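Local atomic coordinates of beta-1,4-mannanase (Cellulomonas fimi, PDB entry 2BVY), a protein that probably hydrolyses internal beta-1,4 linkages of mannans through the family 26 glycoside hydrolase domain of a larger modular enzyme. Residues G244-D249 / F280-V285. Sequence-based numbering, arbitrary orientation.
Sequences GLDTYD and FTEFGV
Y248 and D246 both turn CG away from their own carbonyl carbons (chi1 -68° and -72°), so that the phenol and the carboxylate lean toward E282, the predicted nucleophile, whose side chain leaves the same face of the sheet. There Y248 OH donates to E282 OE1 at 2.7 Å, reaching it on the anti side and out of the carboxylate plane; ring and carboxylate stand nearly perpendicular, 79° apart. The other oxygen, E282 OE2, lies 3.3 Å from D246 OD2; R171 forms a salt bridge to each, which probably offsets their repulsion. T281 OG1 donates to D246 OD1 at 2.6 Å, nearly along the C-O axis. The same T281 OG1 accepts L245 N at 3.0 Å, bridging backbone and side chain just before strand 282-285 begins.

Between the backbones, running parallel, E282 N binds L245 O and T247 N binds E282 O at 2.7 Å; further on, D249 N reaches G284 O. The Y248 ring lies along the G284 backbone, CE2 3.8 Å from G284 CA. The F280 ring sets its edge against L245 O and its CE1 3.8 Å from L245 CD1.

These strands belong to the family 26 TIM barrel, whose C-terminal strand ends carry the catalytic acids in clan GH-A, consistent with predicted proton donor E175 close by. Strand 242-249 also pairs with strand 213-217, helix 254-274 packs on L245, T247 and F280, and strand 318-321 and helix 299-309 meet F283.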
ATOM      1  N   GLY A 244       3.601   1.108  -6.846  1.00 27.24           N
ATOM      2  CA  GLY A 244       4.413   2.146  -6.251  1.00 26.76           C
ATOM      3  C   GLY A 244       5.918   1.996  -6.301  1.00 27.94           C
ATOM      4  O   GLY A 244       6.451   1.027  -6.834  1.00 26.90           O
ATOM      5  N   LEU A 245       6.589   2.978  -5.707  1.00 27.53           N
ATOM      6  CA  LEU A 245       8.039   3.051  -5.654  1.00 27.26           C
ATOM      7  C   LEU A 245       8.377   3.982  -4.482  1.00 26.67           C
ATOM      8  O   LEU A 245       7.832   5.080  -4.381  1.00 24.49           O
ATOM      9  CB  LEU A 245       8.544   3.632  -6.983  1.00 28.70           C
ATOM     10  CG  LEU A 245      10.000   3.610  -7.462  1.00 29.30           C
ATOM     11  CD1 LEU A 245      10.797   4.693  -6.789  1.00 32.37           C
ATOM     12  CD2 LEU A 245      10.597   2.236  -7.230  1.00 31.49           C
ATOM     13  N   ASP A 246       9.240   3.519  -3.583  1.00 26.52           N
ATOM     14  CA  ASP A 246       9.660   4.306  -2.423  1.00 27.21           C
ATOM     15  C   ASP A 246      11.155   4.581  -2.581  1.00 27.68           C
ATOM     16  O   ASP A 246      11.966   3.653  -2.621  1.00 28.40           O
ATOM     17  CB  ASP A 246       9.410   3.529  -1.118  1.00 25.95           C
ATOM     18  CG  ASP A 246       7.934   3.430  -0.762  1.00 28.49           C
ATOM     19  OD1 ASP A 246       7.091   3.596  -1.670  1.00 26.90           O
ATOM     20  OD2 ASP A 246       7.617   3.173   0.429  1.00 25.67           O
ATOM     21  N   THR A 247      11.528   5.852  -2.661  1.00 27.77           N
ATOM     22  CA  THR A 247      12.930   6.186  -2.840  1.00 27.01           C
ATOM     23  C   THR A 247      13.352   7.500  -2.188  1.00 28.04           C
ATOM     24  O   THR A 247      12.735   8.548  -2.402  1.00 27.43           O
ATOM     25  CB  THR A 247      13.266   6.232  -4.341  1.00 27.02           C
ATOM     26  OG1 THR A 247      12.995   4.948  -4.921  1.00 29.74           O
ATOM     27  CG2 THR A 247      14.727   6.587  -4.567  1.00 25.09           C
ATOM     28  N   TYR A 248      14.408   7.422  -1.385  1.00 26.82           N
ATOM     29  CA  TYR A 248      14.957   8.583  -0.707  1.00 28.67           C
ATOM     30  C   TYR A 248      16.406   8.705  -1.145  1.00 30.09           C
ATOM     31  O   TYR A 248      17.035   7.714  -1.507  1.00 32.10           O
ATOM     32  CB  TYR A 248      14.881   8.427   0.817  1.00 26.59           C
ATOM     33  CG  TYR A 248      13.470   8.449   1.364  1.00 27.88           C
ATOM     34  CD1 TYR A 248      12.650   7.321   1.281  1.00 27.44           C
ATOM     35  CD2 TYR A 248      12.944   9.610   1.942  1.00 26.55           C
ATOM     36  CE1 TYR A 248      11.341   7.346   1.759  1.00 28.99           C
ATOM     37  CE2 TYR A 248      11.635   9.649   2.419  1.00 28.16           C
ATOM     38  CZ  TYR A 248      10.839   8.510   2.325  1.00 28.56           C
ATOM     39  OH  TYR A 248       9.544   8.530   2.787  1.00 27.91           O
ATOM     40  N   ASP A 249      16.929   9.922  -1.114  1.00 30.42           N
ATOM     41  CA  ASP A 249      18.300  10.172  -1.528  1.00 30.88           C
ATOM     42  C   ASP A 249      18.761  11.457  -0.873  1.00 31.57           C
ATOM     43  O   ASP A 249      17.946  12.340  -0.584  1.00 30.86           O
ATOM     44  CB  ASP A 249      18.362  10.322  -3.051  1.00 31.26           C
ATOM     45  CG  ASP A 249      19.629  11.015  -3.523  1.00 32.40           C
ATOM     46  OD1 ASP A 249      20.718  10.397  -3.469  1.00 32.97           O
ATOM     47  OD2 ASP A 249      19.533  12.185  -3.946  1.00 32.57           O
ATOM     48  N   PHE A 280       4.699   7.483  -7.468  1.00 27.01           N
ATOM     49  CA  PHE A 280       5.907   7.625  -6.664  1.00 26.53           C
ATOM     50  C   PHE A 280       5.404   7.682  -5.214  1.00 25.97           C
ATOM     51  O   PHE A 280       5.405   8.746  -4.597  1.00 24.02           O
ATOM     52  CB  PHE A 280       6.601   8.943  -7.048  1.00 27.10           C
ATOM     53  CG  PHE A 280       8.069   9.003  -6.698  1.00 26.57           C
ATOM     54  CD1 PHE A 280       8.642   8.086  -5.821  1.00 26.22           C
ATOM     55  CD2 PHE A 280       8.868  10.007  -7.231  1.00 25.83           C
ATOM     56  CE1 PHE A 280       9.987   8.174  -5.485  1.00 28.07           C
ATOM     57  CE2 PHE A 280      10.222  10.105  -6.901  1.00 27.15           C
ATOM     58  CZ  PHE A 280      10.782   9.190  -6.028  1.00 28.17           C
ATOM     59  N   THR A 281       4.970   6.529  -4.690  1.00 24.13           N
ATOM     60  CA  THR A 281       4.410   6.435  -3.339  1.00 23.46           C
ATOM     61  C   THR A 281       5.204   7.069  -2.193  1.00 22.74           C
ATOM     62  O   THR A 281       4.614   7.567  -1.245  1.00 24.74           O
ATOM     63  CB  THR A 281       4.066   4.966  -2.977  1.00 21.30           C
ATOM     64  OG1 THR A 281       5.160   4.104  -3.313  1.00 21.14           O
ATOM     65  CG2 THR A 281       2.833   4.520  -3.737  1.00 24.08           C
ATOM     66  N   GLU A 282       6.528   7.035  -2.263  1.00 21.92           N
ATOM     67  CA  GLU A 282       7.349   7.653  -1.227  1.00 23.54           C
ATOM     68  C   GLU A 282       8.631   8.209  -1.828  1.00 23.12           C
ATOM     69  O   GLU A 282       9.349   7.514  -2.551  1.00 23.44           O
ATOM     70  CB  GLU A 282       7.703   6.663  -0.097  1.00 23.25           C
ATOM     71  CG  GLU A 282       6.691   6.614   1.043  1.00 26.64           C
ATOM     72  CD  GLU A 282       7.214   5.885   2.282  1.00 28.21           C
ATOM     73  OE1 GLU A 282       8.366   6.149   2.696  1.00 32.04           O
ATOM     74  OE2 GLU A 282       6.471   5.057   2.853  1.00 26.90           O
ATOM     75  N   PHE A 283       8.900   9.473  -1.532  1.00 20.94           N
ATOM     76  CA  PHE A 283      10.099  10.124  -2.014  1.00 22.31           C
ATOM     77  C   PHE A 283      10.485  11.189  -0.999  1.00 22.28           C
ATOM     78  O   PHE A 283       9.637  11.699  -0.263  1.00 22.62           O
ATOM     79  CB  PHE A 283       9.855  10.789  -3.369  1.00 22.51           C
ATOM     80  CG  PHE A 283       9.294  12.186  -3.269  1.00 23.18           C
ATOM     81  CD1 PHE A 283       7.934  12.394  -3.069  1.00 23.12           C
ATOM     82  CD2 PHE A 283      10.137  13.288  -3.354  1.00 22.81           C
ATOM     83  CE1 PHE A 283       7.423  13.687  -2.960  1.00 25.42           C
ATOM     84  CE2 PHE A 283       9.640  14.584  -3.246  1.00 23.43           C
ATOM     85  CZ  PHE A 283       8.279  14.786  -3.050  1.00 25.71           C
ATOM     86  N   GLY A 284      11.765  11.529  -0.969  1.00 23.33           N
ATOM     87  CA  GLY A 284      12.223  12.544  -0.046  1.00 25.01           C
ATOM     88  C   GLY A 284      13.717  12.469   0.157  1.00 26.32           C
ATOM     89  O   GLY A 284      14.380  11.547  -0.329  1.00 26.48           O
ATOM     90  N   VAL A 285      14.248  13.462   0.860  1.00 26.86           N
ATOM     91  CA  VAL A 285      15.668  13.518   1.165  1.00 25.89           C
ATOM     92  C   VAL A 285      15.891  12.501   2.286  1.00 27.20           C
ATOM     93  O   VAL A 285      15.125  12.463   3.251  1.00 26.68           O
ATOM     94  CB  VAL A 285      16.065  14.941   1.636  1.00 24.64           C
ATOM     95  CG1 VAL A 285      17.515  14.970   2.080  1.00 25.30           C
ATOM     96  CG2 VAL A 285      15.854  15.940   0.495  1.00 23.56           C
TER